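Local coordinates for phosphate transporter (Thermotoga maritima MSB8, PDB 6L85), which probably imports phosphate across the cell membrane, coupling its uptake to sodium ions bound within the transmembrane helices, at residues A15-A20 and G295-V300; N21-N25 and T346-V350; L48-A53 and S251-A256; T106-I110 and D258-A262. All coordinates share one frame; numbering follows the deposited sequence.

Contact 1: A15-A20 and G295-V300; sequences AFSIGA and GISLGV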
loop_
_atom_site.group_PDB
_atom_site.type_symbol
_atom_site.label_atom_id
_atom_site.label_comp_id
_atom_site.label_asym_id
_atom_site.label_seq_id
_atom_site.Cartn_x
_atom_site.Cartn_y
_atom_site.Cartn_z
ATOM N N ALA B 15 -14.901 14.999 -10.244
ATOM C CA ALA B 15 -13.780 14.082 -10.030
ATOM C C ALA B 15 -13.389 13.377 -11.326
ATOM O O ALA B 15 -12.193 13.236 -11.646
ATOM C CB ALA B 15 -14.160 13.069 -8.943
ATOM N N PHE B 16 -14.395 12.921 -12.080
ATOM C CA PHE B 16 -14.177 12.332 -13.397
ATOM C C PHE B 16 -13.389 13.279 -14.300
ATOM O O PHE B 16 -12.432 12.866 -14.973
ATOM C CB PHE B 16 -15.538 11.983 -14.008
ATOM C CG PHE B 16 -15.449 11.209 -15.287
ATOM C CD1 PHE B 16 -15.250 11.858 -16.491
ATOM C CD2 PHE B 16 -15.561 9.826 -15.284
ATOM C CE1 PHE B 16 -15.152 11.153 -17.676
ATOM C CE2 PHE B 16 -15.473 9.110 -16.468
ATOM C CZ PHE B 16 -15.258 9.782 -17.667
ATOM N N SER B 17 -13.768 14.571 -14.305
ATOM C CA SER B 17 -13.093 15.542 -15.167
ATOM C C SER B 17 -11.647 15.761 -14.734
ATOM O O SER B 17 -10.755 15.921 -15.586
ATOM C CB SER B 17 -13.895 16.858 -15.194
ATOM O OG SER B 17 -13.573 17.737 -14.125
ATOM N N ILE B 18 -11.385 15.719 -13.423
ATOM C CA ILE B 18 -10.004 15.806 -12.933
ATOM C C ILE B 18 -9.165 14.630 -13.449
ATOM O O ILE B 18 -8.053 14.812 -13.970
ATOM C CB ILE B 18 -9.987 15.866 -11.392
ATOM C CG1 ILE B 18 -10.643 17.149 -10.882
ATOM C CG2 ILE B 18 -8.577 15.710 -10.855
ATOM C CD1 ILE B 18 -10.948 17.143 -9.378
ATOM N N GLY B 19 -9.662 13.400 -13.258
ATOM C CA GLY B 19 -8.913 12.243 -13.731
ATOM C C GLY B 19 -8.622 12.329 -15.219
ATOM O O GLY B 19 -7.480 12.116 -15.658
ATOM N N ALA B 20 -9.638 12.729 -15.999
ATOM C CA ALA B 20 -9.506 12.837 -17.447
ATOM C C ALA B 20 -8.432 13.839 -17.845
ATOM O O ALA B 20 -7.596 13.555 -18.718
ATOM C CB ALA B 20 -10.851 13.232 -18.058
ATOM N N GLY B 295 -14.205 8.682 -8.664
ATOM C CA GLY B 295 -14.466 9.476 -9.856
ATOM C C GLY B 295 -13.201 9.819 -10.622
ATOM O O GLY B 295 -13.187 9.772 -11.854
ATOM N N ILE B 296 -12.123 10.166 -9.906
ATOM C CA ILE B 296 -10.842 10.410 -10.570
ATOM C C ILE B 296 -10.379 9.151 -11.313
ATOM O O ILE B 296 -9.970 9.216 -12.480
ATOM C CB ILE B 296 -9.781 10.882 -9.553
ATOM C CG1 ILE B 296 -10.082 12.286 -9.033
ATOM C CG2 ILE B 296 -8.390 10.925 -10.178
ATOM C CD1 ILE B 296 -9.070 12.766 -7.997
ATOM N N SER B 297 -10.437 7.988 -10.647
ATOM C CA SER B 297 -10.026 6.734 -11.290
ATOM C C SER B 297 -10.834 6.460 -12.555
ATOM O O SER B 297 -10.283 6.093 -13.606
ATOM C CB SER B 297 -10.188 5.568 -10.312
ATOM O OG SER B 297 -9.163 5.623 -9.336
ATOM N N LEU B 298 -12.149 6.626 -12.467
ATOM C CA LEU B 298 -12.994 6.359 -13.620
ATOM C C LEU B 298 -12.738 7.374 -14.736
ATOM O O LEU B 298 -12.729 7.013 -15.917
ATOM C CB LEU B 298 -14.461 6.324 -13.173
ATOM C CG LEU B 298 -14.893 5.041 -12.429
ATOM C CD1 LEU B 298 -16.308 5.130 -11.873
ATOM C CD2 LEU B 298 -14.794 3.783 -13.311
ATOM N N GLY B 299 -12.479 8.641 -14.389
ATOM C CA GLY B 299 -12.126 9.612 -15.410
ATOM C C GLY B 299 -10.800 9.290 -16.072
ATOM O O GLY B 299 -10.629 9.486 -17.278
ATOM N N VAL B 300 -9.835 8.800 -15.290
ATOM C CA VAL B 300 -8.565 8.380 -15.869
ATOM C C VAL B 300 -8.805 7.295 -16.901
ATOM O O VAL B 300 -8.251 7.332 -18.006
ATOM C CB VAL B 300 -7.603 7.881 -14.776
ATOM C CG1 VAL B 300 -6.507 6.961 -15.414
ATOM C CG2 VAL B 300 -6.988 9.031 -14.015
#

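Contact 2: N21-N25 and T346-V350; sequences NDVAN and TTHVV. With NA (sodium ion), chain Q; PO4 (phosphate ion), chain P.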
loop_
_atom_site.group_PDB
_atom_site.type_symbol
_atom_site.label_atom_id
_atom_site.label_comp_id
_atom_site.label_asym_id
_atom_site.label_seq_id
_atom_site.Cartn_x
_atom_site.Cartn_y
_atom_site.Cartn_z
ATOM N N ASN B 21 -8.434 15.031 -17.219
ATOM C CA ASN B 21 -7.480 16.053 -17.642
ATOM C C ASN B 21 -6.077 15.807 -17.123
ATOM O O ASN B 21 -5.102 16.209 -17.773
ATOM C CB ASN B 21 -7.913 17.455 -17.181
ATOM C CG ASN B 21 -7.298 18.560 -18.043
ATOM O OD1 ASN B 21 -6.264 19.167 -17.695
ATOM N ND2 ASN B 21 -7.919 18.798 -19.194
ATOM N N ASP B 22 -5.940 15.196 -15.950
ATOM C CA ASP B 22 -4.655 15.209 -15.274
ATOM C C ASP B 22 -3.878 13.902 -15.316
ATOM O O ASP B 22 -2.729 13.899 -14.852
ATOM C CB ASP B 22 -4.833 15.598 -13.800
ATOM C CG ASP B 22 -5.187 17.073 -13.605
ATOM O OD1 ASP B 22 -5.297 17.815 -14.591
ATOM O OD2 ASP B 22 -5.370 17.481 -12.448
ATOM N N VAL B 23 -4.446 12.785 -15.804
ATOM C CA VAL B 23 -3.609 11.576 -15.821
ATOM C C VAL B 23 -2.307 11.812 -16.599
ATOM O O VAL B 23 -1.235 11.322 -16.193
ATOM C CB VAL B 23 -4.409 10.357 -16.341
ATOM C CG1 VAL B 23 -4.905 10.564 -17.766
ATOM C CG2 VAL B 23 -3.576 9.068 -16.205
ATOM N N ALA B 24 -2.352 12.644 -17.647
ATOM C CA ALA B 24 -1.134 13.020 -18.379
ATOM C C ALA B 24 -0.027 13.520 -17.456
ATOM O O ALA B 24 1.150 13.196 -17.678
ATOM C CB ALA B 24 -1.444 14.087 -19.431
ATOM N N ASN B 25 -0.386 14.270 -16.396
ATOM C CA ASN B 25 0.627 14.878 -15.526
ATOM C C ASN B 25 1.508 13.831 -14.847
ATOM O O ASN B 25 2.634 14.140 -14.430
ATOM C CB ASN B 25 -0.013 15.738 -14.420
ATOM C CG ASN B 25 -0.897 16.875 -14.945
ATOM O OD1 ASN B 25 -1.084 17.063 -16.154
ATOM N ND2 ASN B 25 -1.461 17.635 -14.008
ATOM N N THR B 346 -0.989 20.716 -10.311
ATOM C CA THR B 346 0.023 19.728 -10.666
ATOM C C THR B 346 0.441 19.880 -12.123
ATOM O O THR B 346 1.577 19.557 -12.468
ATOM C CB THR B 346 -0.490 18.298 -10.400
ATOM O OG1 THR B 346 -1.585 18.005 -11.277
ATOM C CG2 THR B 346 -0.972 18.162 -8.956
ATOM N N THR B 347 -0.472 20.341 -12.982
ATOM C CA THR B 347 -0.130 20.678 -14.364
ATOM C C THR B 347 1.028 21.680 -14.438
ATOM O O THR B 347 2.042 21.440 -15.119
ATOM C CB THR B 347 -1.370 21.247 -15.048
ATOM O OG1 THR B 347 -2.507 20.418 -14.749
ATOM C CG2 THR B 347 -1.162 21.346 -16.539
ATOM N N HIS B 348 0.898 22.809 -13.719
ATOM C CA HIS B 348 1.929 23.849 -13.761
ATOM C C HIS B 348 3.207 23.381 -13.109
ATOM O O HIS B 348 4.300 23.764 -13.551
ATOM C CB HIS B 348 1.435 25.130 -13.087
ATOM C CG HIS B 348 0.171 25.657 -13.684
ATOM N ND1 HIS B 348 -0.623 26.583 -13.049
ATOM C CD2 HIS B 348 -0.463 25.351 -14.843
ATOM C CE1 HIS B 348 -1.685 26.835 -13.793
ATOM N NE2 HIS B 348 -1.614 26.100 -14.886
ATOM N N VAL B 349 3.099 22.537 -12.078
ATOM C CA VAL B 349 4.310 21.998 -11.462
ATOM C C VAL B 349 5.032 21.073 -12.430
ATOM O O VAL B 349 6.264 21.071 -12.494
ATOM C CB VAL B 349 3.992 21.287 -10.137
ATOM C CG1 VAL B 349 5.209 20.516 -9.644
ATOM C CG2 VAL B 349 3.540 22.316 -9.081
ATOM N N VAL B 350 4.291 20.269 -13.202
ATOM C CA VAL B 350 4.967 19.389 -14.149
ATOM C C VAL B 350 5.685 20.229 -15.193
ATOM O O VAL B 350 6.841 19.964 -15.543
ATOM C CB VAL B 350 3.980 18.408 -14.816
ATOM C CG1 VAL B 350 4.731 17.563 -15.808
ATOM C CG2 VAL B 350 3.380 17.490 -13.826
HETATM NA NA NA Q . -4.421 19.504 -15.891
HETATM P P PO4 P . -4.348 20.650 -11.440
HETATM O O1 PO4 P . -3.310 21.080 -12.475
HETATM O O2 PO4 P . -4.901 21.824 -10.658
HETATM O O3 PO4 P . -3.671 19.686 -10.472
HETATM O O4 PO4 P . -5.542 20.003 -12.125
HETATM O O HOH W 1 -3.182 18.119 -17.379
#

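Contact 3: L48-A53 and S251-A256; sequences LEFLGA and SFSHGA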
loop_
_atom_site.group_PDB
_atom_site.type_symbol
_atom_site.label_atom_id
_atom_site.label_comp_id
_atom_site.label_asym_id
_atom_site.label_seq_id
_atom_site.Cartn_x
_atom_site.Cartn_y
_atom_site.Cartn_z
ATOM N N LEU B 48 -3.337 4.210 -8.096
ATOM C CA LEU B 48 -2.479 5.121 -7.339
ATOM C C LEU B 48 -3.176 6.450 -7.011
ATOM O O LEU B 48 -2.973 7.000 -5.919
ATOM C CB LEU B 48 -1.171 5.361 -8.097
ATOM C CG LEU B 48 0.021 4.440 -7.793
ATOM C CD1 LEU B 48 0.411 4.443 -6.311
ATOM C CD2 LEU B 48 -0.267 3.029 -8.257
ATOM N N GLU B 49 -3.991 6.981 -7.938
ATOM C CA GLU B 49 -4.775 8.186 -7.669
ATOM C C GLU B 49 -5.721 7.948 -6.495
ATOM O O GLU B 49 -5.838 8.783 -5.583
ATOM C CB GLU B 49 -5.595 8.582 -8.907
ATOM C CG GLU B 49 -4.825 8.968 -10.158
ATOM C CD GLU B 49 -4.351 10.405 -10.081
ATOM O OE1 GLU B 49 -4.945 11.162 -9.285
ATOM O OE2 GLU B 49 -3.386 10.768 -10.781
ATOM N N PHE B 50 -6.421 6.806 -6.515
ATOM C CA PHE B 50 -7.366 6.501 -5.444
ATOM C C PHE B 50 -6.628 6.346 -4.125
ATOM O O PHE B 50 -7.083 6.839 -3.090
ATOM C CB PHE B 50 -8.177 5.243 -5.799
ATOM C CG PHE B 50 -9.005 4.700 -4.658
ATOM C CD1 PHE B 50 -10.261 5.226 -4.374
ATOM C CD2 PHE B 50 -8.522 3.662 -3.864
ATOM C CE1 PHE B 50 -11.019 4.724 -3.311
ATOM C CE2 PHE B 50 -9.291 3.141 -2.801
ATOM C CZ PHE B 50 -10.525 3.663 -2.528
ATOM N N LEU B 51 -5.445 5.725 -4.158
ATOM C CA LEU B 51 -4.681 5.525 -2.927
ATOM C C LEU B 51 -4.215 6.850 -2.323
ATOM O O LEU B 51 -4.273 7.037 -1.101
ATOM C CB LEU B 51 -3.488 4.620 -3.219
ATOM C CG LEU B 51 -2.802 3.963 -2.028
ATOM C CD1 LEU B 51 -3.763 2.966 -1.391
ATOM C CD2 LEU B 51 -1.530 3.279 -2.495
ATOM N N GLY B 52 -3.713 7.769 -3.160
ATOM C CA GLY B 52 -3.322 9.081 -2.657
ATOM C C GLY B 52 -4.498 9.879 -2.134
ATOM O O GLY B 52 -4.408 10.510 -1.082
ATOM N N ALA B 53 -5.631 9.834 -2.845
ATOM C CA ALA B 53 -6.830 10.520 -2.378
ATOM C C ALA B 53 -7.252 10.035 -0.993
ATOM O O ALA B 53 -7.619 10.840 -0.129
ATOM C CB ALA B 53 -7.969 10.309 -3.374
ATOM N N SER B 251 1.248 10.007 -9.522
ATOM C CA SER B 251 -0.179 9.671 -9.451
ATOM C C SER B 251 -0.723 9.754 -8.029
ATOM O O SER B 251 -1.821 10.276 -7.789
ATOM C CB SER B 251 -0.397 8.255 -9.971
ATOM O OG SER B 251 -0.729 8.269 -11.333
ATOM N N PHE B 252 0.010 9.154 -7.092
ATOM C CA PHE B 252 -0.339 9.197 -5.681
ATOM C C PHE B 252 -0.436 10.638 -5.197
ATOM O O PHE B 252 -1.420 11.030 -4.548
ATOM C CB PHE B 252 0.725 8.423 -4.890
ATOM C CG PHE B 252 0.493 8.386 -3.399
ATOM C CD1 PHE B 252 0.920 9.427 -2.583
ATOM C CD2 PHE B 252 -0.129 7.293 -2.809
ATOM C CE1 PHE B 252 0.718 9.394 -1.204
ATOM C CE2 PHE B 252 -0.334 7.246 -1.420
ATOM C CZ PHE B 252 0.091 8.296 -0.626
ATOM N N SER B 253 0.599 11.437 -5.490
ATOM C CA SER B 253 0.617 12.806 -4.987
ATOM C C SER B 253 -0.471 13.641 -5.653
ATOM O O SER B 253 -1.039 14.544 -5.036
ATOM C CB SER B 253 2.003 13.409 -5.199
ATOM O OG SER B 253 2.144 13.776 -6.547
ATOM N N HIS B 254 -0.837 13.280 -6.878
ATOM C CA HIS B 254 -1.919 13.971 -7.558
ATOM C C HIS B 254 -3.258 13.692 -6.884
ATOM O O HIS B 254 -4.051 14.618 -6.659
ATOM C CB HIS B 254 -1.974 13.568 -9.031
ATOM C CG HIS B 254 -3.128 14.183 -9.736
ATOM N ND1 HIS B 254 -4.340 13.547 -9.861
ATOM C CD2 HIS B 254 -3.288 15.415 -10.273
ATOM C CE1 HIS B 254 -5.199 14.353 -10.463
ATOM N NE2 HIS B 254 -4.587 15.501 -10.709
ATOM N N GLY B 255 -3.547 12.415 -6.599
ATOM C CA GLY B 255 -4.740 12.091 -5.827
ATOM C C GLY B 255 -4.774 12.819 -4.496
ATOM O O GLY B 255 -5.804 13.376 -4.115
ATOM N N ALA B 256 -3.619 12.893 -3.823
ATOM C CA ALA B 256 -3.544 13.527 -2.514
ATOM C C ALA B 256 -3.874 15.030 -2.581
ATOM O O ALA B 256 -4.639 15.545 -1.754
ATOM C CB ALA B 256 -2.158 13.292 -1.916
#

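Contact 4: T106-I110 and D258-A262; sequences TTHSI and DVANA. With NA (sodium ion), chain R; PO4 (phosphate ion), chain P.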
loop_
_atom_site.group_PDB
_atom_site.type_symbol
_atom_site.label_atom_id
_atom_site.label_comp_id
_atom_site.label_asym_id
_atom_site.label_seq_id
_atom_site.Cartn_x
_atom_site.Cartn_y
_atom_site.Cartn_z
ATOM N N THR B 106 -7.364 22.094 -12.795
ATOM C CA THR B 106 -8.647 21.866 -12.133
ATOM C C THR B 106 -8.684 22.540 -10.768
ATOM O O THR B 106 -9.765 22.866 -10.273
ATOM C CB THR B 106 -8.926 20.344 -11.987
ATOM O OG1 THR B 106 -8.067 19.769 -10.981
ATOM C CG2 THR B 106 -8.683 19.593 -13.319
ATOM N N THR B 107 -7.519 22.725 -10.140
ATOM C CA THR B 107 -7.459 23.446 -8.872
ATOM C C THR B 107 -7.782 24.934 -9.069
ATOM O O THR B 107 -8.604 25.510 -8.335
ATOM C CB THR B 107 -6.072 23.262 -8.242
ATOM O OG1 THR B 107 -5.729 21.863 -8.205
ATOM C CG2 THR B 107 -5.995 23.866 -6.835
ATOM N N HIS B 108 -7.134 25.577 -10.052
ATOM C CA HIS B 108 -7.467 26.968 -10.359
ATOM C C HIS B 108 -8.941 27.088 -10.685
ATOM O O HIS B 108 -9.612 28.031 -10.238
ATOM C CB HIS B 108 -6.614 27.489 -11.520
ATOM C CG HIS B 108 -5.168 27.647 -11.171
ATOM N ND1 HIS B 108 -4.260 28.270 -11.995
ATOM C CD2 HIS B 108 -4.475 27.267 -10.071
ATOM C CE1 HIS B 108 -3.068 28.268 -11.421
ATOM N NE2 HIS B 108 -3.167 27.650 -10.259
ATOM N N SER B 109 -9.473 26.093 -11.407
ATOM C CA SER B 109 -10.877 26.111 -11.802
ATOM C C SER B 109 -11.794 26.068 -10.590
ATOM O O SER B 109 -12.744 26.856 -10.493
ATOM C CB SER B 109 -11.173 24.946 -12.745
ATOM O OG SER B 109 -10.175 24.894 -13.741
ATOM N N ILE B 110 -11.540 25.150 -9.647
ATOM C CA ILE B 110 -12.507 25.022 -8.556
ATOM C C ILE B 110 -12.372 26.200 -7.582
ATOM O O ILE B 110 -13.375 26.663 -7.017
ATOM C CB ILE B 110 -12.409 23.648 -7.843
ATOM C CG1 ILE B 110 -13.610 23.447 -6.908
ATOM C CG2 ILE B 110 -11.146 23.494 -7.030
ATOM C CD1 ILE B 110 -14.939 23.240 -7.651
ATOM N N ASP B 258 -5.349 16.757 -5.295
ATOM C CA ASP B 258 -6.468 17.176 -6.119
ATOM C C ASP B 258 -7.802 16.519 -5.774
ATOM O O ASP B 258 -8.825 16.988 -6.290
ATOM C CB ASP B 258 -6.172 16.900 -7.596
ATOM C CG ASP B 258 -5.318 17.988 -8.249
ATOM O OD1 ASP B 258 -4.575 18.708 -7.564
ATOM O OD2 ASP B 258 -5.366 18.076 -9.481
ATOM N N VAL B 259 -7.846 15.448 -4.959
ATOM C CA VAL B 259 -9.184 14.945 -4.639
ATOM C C VAL B 259 -9.996 16.051 -3.979
ATOM O O VAL B 259 -11.204 16.142 -4.195
ATOM C CB VAL B 259 -9.151 13.650 -3.784
ATOM C CG1 VAL B 259 -8.681 13.919 -2.336
ATOM C CG2 VAL B 259 -10.555 12.962 -3.799
ATOM N N ALA B 260 -9.333 16.949 -3.248
ATOM C CA ALA B 260 -9.973 18.137 -2.680
ATOM C C ALA B 260 -10.816 18.918 -3.684
ATOM O O ALA B 260 -11.851 19.467 -3.300
ATOM C CB ALA B 260 -8.923 19.078 -2.080
ATOM N N ASN B 261 -10.415 18.979 -4.958
ATOM C CA ASN B 261 -11.170 19.826 -5.881
ATOM C C ASN B 261 -12.588 19.321 -6.105
ATOM O O ASN B 261 -13.462 20.096 -6.534
ATOM C CB ASN B 261 -10.451 19.969 -7.221
ATOM C CG ASN B 261 -9.023 20.439 -7.064
ATOM O OD1 ASN B 261 -8.646 21.038 -6.033
ATOM N ND2 ASN B 261 -8.223 20.202 -8.082
ATOM N N ALA B 262 -12.835 18.043 -5.824
ATOM C CA ALA B 262 -14.191 17.506 -5.826
ATOM C C ALA B 262 -14.710 17.213 -4.429
ATOM O O ALA B 262 -15.896 17.426 -4.164
ATOM C CB ALA B 262 -14.261 16.235 -6.676
HETATM NA NA NA R . -4.427 20.700 -6.480
HETATM P P PO4 P . -4.348 20.650 -11.440
HETATM O O1 PO4 P . -3.310 21.080 -12.475
HETATM O O2 PO4 P . -4.901 21.824 -10.658
HETATM O O3 PO4 P . -3.671 19.686 -10.472
HETATM O O4 PO4 P . -5.542 20.003 -12.125
HETATM O O HOH W 2 -6.147 20.953 -5.020
#

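Contact 1: A15-A20 and G295-V300
A right-handed, glycine-mediated crossing of two helices brings 15-20 and 295-300 together: the axes of these short segments approach to 6.3 Å at a crossing angle of -47°, with the two helices running in roughly the same sense. The geometric evidence lies mostly in the backbone. Phe-16 CA stands 3.1 Å from Gly-295 O, and Ile-296 CA answers with a CA-H...O contact to Ala-15 O. One turn further on, Gly-299 CA meets Phe-16 O at 3.3 Å and Gly-19 CA meets Ile-296 O at 3.4 Å, so donors and acceptors are drawn from both helices although no conventional hydrogen bond spans them. Parallel, right-handed packing with CA-H...O contacts through small residues is the GASright motif of membrane helices, and the GxxxG pair Gly-295 and Gly-299 here faces the small pair Ala-15 and Gly-19. The Phe-16 ring covers this seam: its CG lies anti to the backbone N (chi1 -173°), which carries the ring over the opposing helix. Gly-299 CA sits beneath the ring face, 3.5 Å from its centroid and 15° off the normal, a CH-pi contact, while CD2 brushes Leu-298 CB. At the other flank, Ile-18 CG2 reaches Ile-296 CD1 at 4.1 Å, the two side chains crossing at a slant, and Val-300 CG2 touches Gly-19 O at 3.5 Å. Ile-296 also rests on Glu-49 of helix 38-56, and Leu-298 packs on Phe-215 of the second subunit.

Contact 2: N21-N25 and T346-V350
The carboxamide of Asn-25 meets two threonines at its ND2 end. Thr-346 OG1 lies essentially in the amide plane, 2.8 Å from Asn-25 ND2, whereas Thr-347 OG1, 3.1 Å from the same nitrogen, is tilted 17° from it. At the amide's other end Asn-25 OD1 accepts a hydrogen bond from a water that also donates to Asn-21 O and binds sodium. The second flat group, the Asp-22 carboxylate, divides its oxygens. Asp-22 OD1 coordinates the sodium ion at 2.3 Å. Asp-22 OD2 comes within 2.5 Å of phosphate O4 and is hydrogen-bonded to His-254. Asn-21 OD1, Thr-347 OG1 and Val-104 O complete the protein ligands of this sodium site. Thr-347 OG1 is gripped three ways, accepting from Asn-25, binding sodium at 2.4 Å and donating to phosphate O1. Its neighbour's hydroxyl, Thr-346 OG1, accepts from Asn-25 and donates to phosphate O3 at 2.8 Å. Thr-346 N adds a nearly straight bond to that same O3 (167°), and Thr-347 N bonds to O1, so the first turn of helix 346-357 points its N-H groups at the anion, consistent with a substrate site stabilised by a helix N terminus. Replacing Asn-25 by an alanine is likely to leave both threonine hydroxyls without their common N-H donor, held only from the ion side, and the sodium-bound water without its amide acceptor. Behind this polar centre Val-350 CG2 packs on Asn-25 CB at 3.9 Å. Helix 231-258 touches Thr-346 through His-254 and Asp-258, and helix 320-339 packs on Thr-346 through Val-334 and on Val-350 through Thr-330.

Contact 3: L48-A53 and S251-A256
Glu-49 and His-254 supply the polar bond of this contact: His-254 ND1 donates to Glu-49 OE1 at 2.5 Å, almost straight at 171°. The oxygen lies near the imidazole plane, at the ring edge, and is met on its syn side, with carboxylate and ring turned 68° apart. A bend at chi2 swings the glutamate chain across to the histidine. The bond probably fixes the ring's rotation, so that the far nitrogen, NE2, can hydrogen-bond Asp-22 beside the bound phosphate; one step further back, Glu-49 thus probably positions the histidine that holds Asp-22.

Backbone contacts come next. Gly-52 CA points at Phe-252 O at 3.3 Å, Phe-252 CA at Leu-48 O at 3.4 Å, and Gly-255 CA at Glu-49 O at 3.5 Å. These CA-H...O contacts, with axes 6.3 Å apart crossing at -46°, fit the right-handed GASright pattern, in which the bare glycines let the helices close up.

Aromatic and apolar contacts flank this backbone seam. Gly-52 CA lies over one face of Phe-252, 3.8 Å from the ring centroid in a CH-pi contact and shifted toward the rim. Leu-51 CG nears Phe-252 CE2, and Leu-48 CB abuts Ser-251 CB at 3.5 Å; the Ser-251 hydroxyl bonds Ser-26.

Helix 320-339 backs Phe-252 through Leu-335, and helix 2-32 puts Ile-18 against His-254 and Met-27 against Ser-251. Leu-51 meets Phe-209 of the second subunit.

Contact 4: T106-I110 and D258-A262
Thr-107 OG1 is held by three partners at once: it accepts a hydrogen bond from Asn-261 ND2 at 3.0 Å, binds a sodium ion at 2.5 Å and donates to phosphate O2 at 2.6 Å. The Asn-261 amide also gives its ND2 to Thr-106 OG1 at 2.9 Å, less straight at 134°, and both hydroxyls sit somewhat tilted from the amide plane. Thr-106 OG1 takes the slot between its backbone N and carbonyl carbon (chi1 72°), which lets the hydroxyl accept from the amide while donating to phosphate O4. Thr-106 N and Thr-107 N bond the same anion, to O4 and O2, with the N terminus of helix 106-121 facing it. Asp-258 bridges the ions: its OD1 binds sodium at 2.3 Å and its OD2 lies 2.5 Å from phosphate O3. Asn-257 and Ile-344 complete the protein ligands of the metal, and a sodium-bound water donates to Asn-261 OD1. A leucine in place of Asn-261 would probably strip both threonine hydroxyls of their shared N-H donor and the metal's water of its acceptor, unsettling the sodium and phosphate shells together. On the apolar side, Ile-110 CG2 packs against Asn-261 CB at 3.6 Å. Helix 76-99 backs Thr-106 and Ile-110 through Ile-94 and Ala-90, while helix 2-32 sets Ile-18 against Thr-106 and Asn-261.

Overall arrangement
From the N terminus, helix 2-32 opens two long loops in succession: contact 1 closes the first on helix 286-302, and contact 2 closes the second later, on helix 346-357, so the two cross. Contact 3, joining helix 38-56 to helix 231-258, and contact 4, joining helices 106-121 and 260-275, both fall within each of those loops and cross one another. Contacts 1 and 3 are glycine-rich helix crossings, whereas contacts 2 and 4 each hold one sodium ion and approach the same phosphate from different sides. The sequence Gly-Ala-Asn-Asp-Val-Ala-Asn occurs twice, spanning contacts 1 and 2 and then 3 and 4, consistent with the duplicated signature of this family.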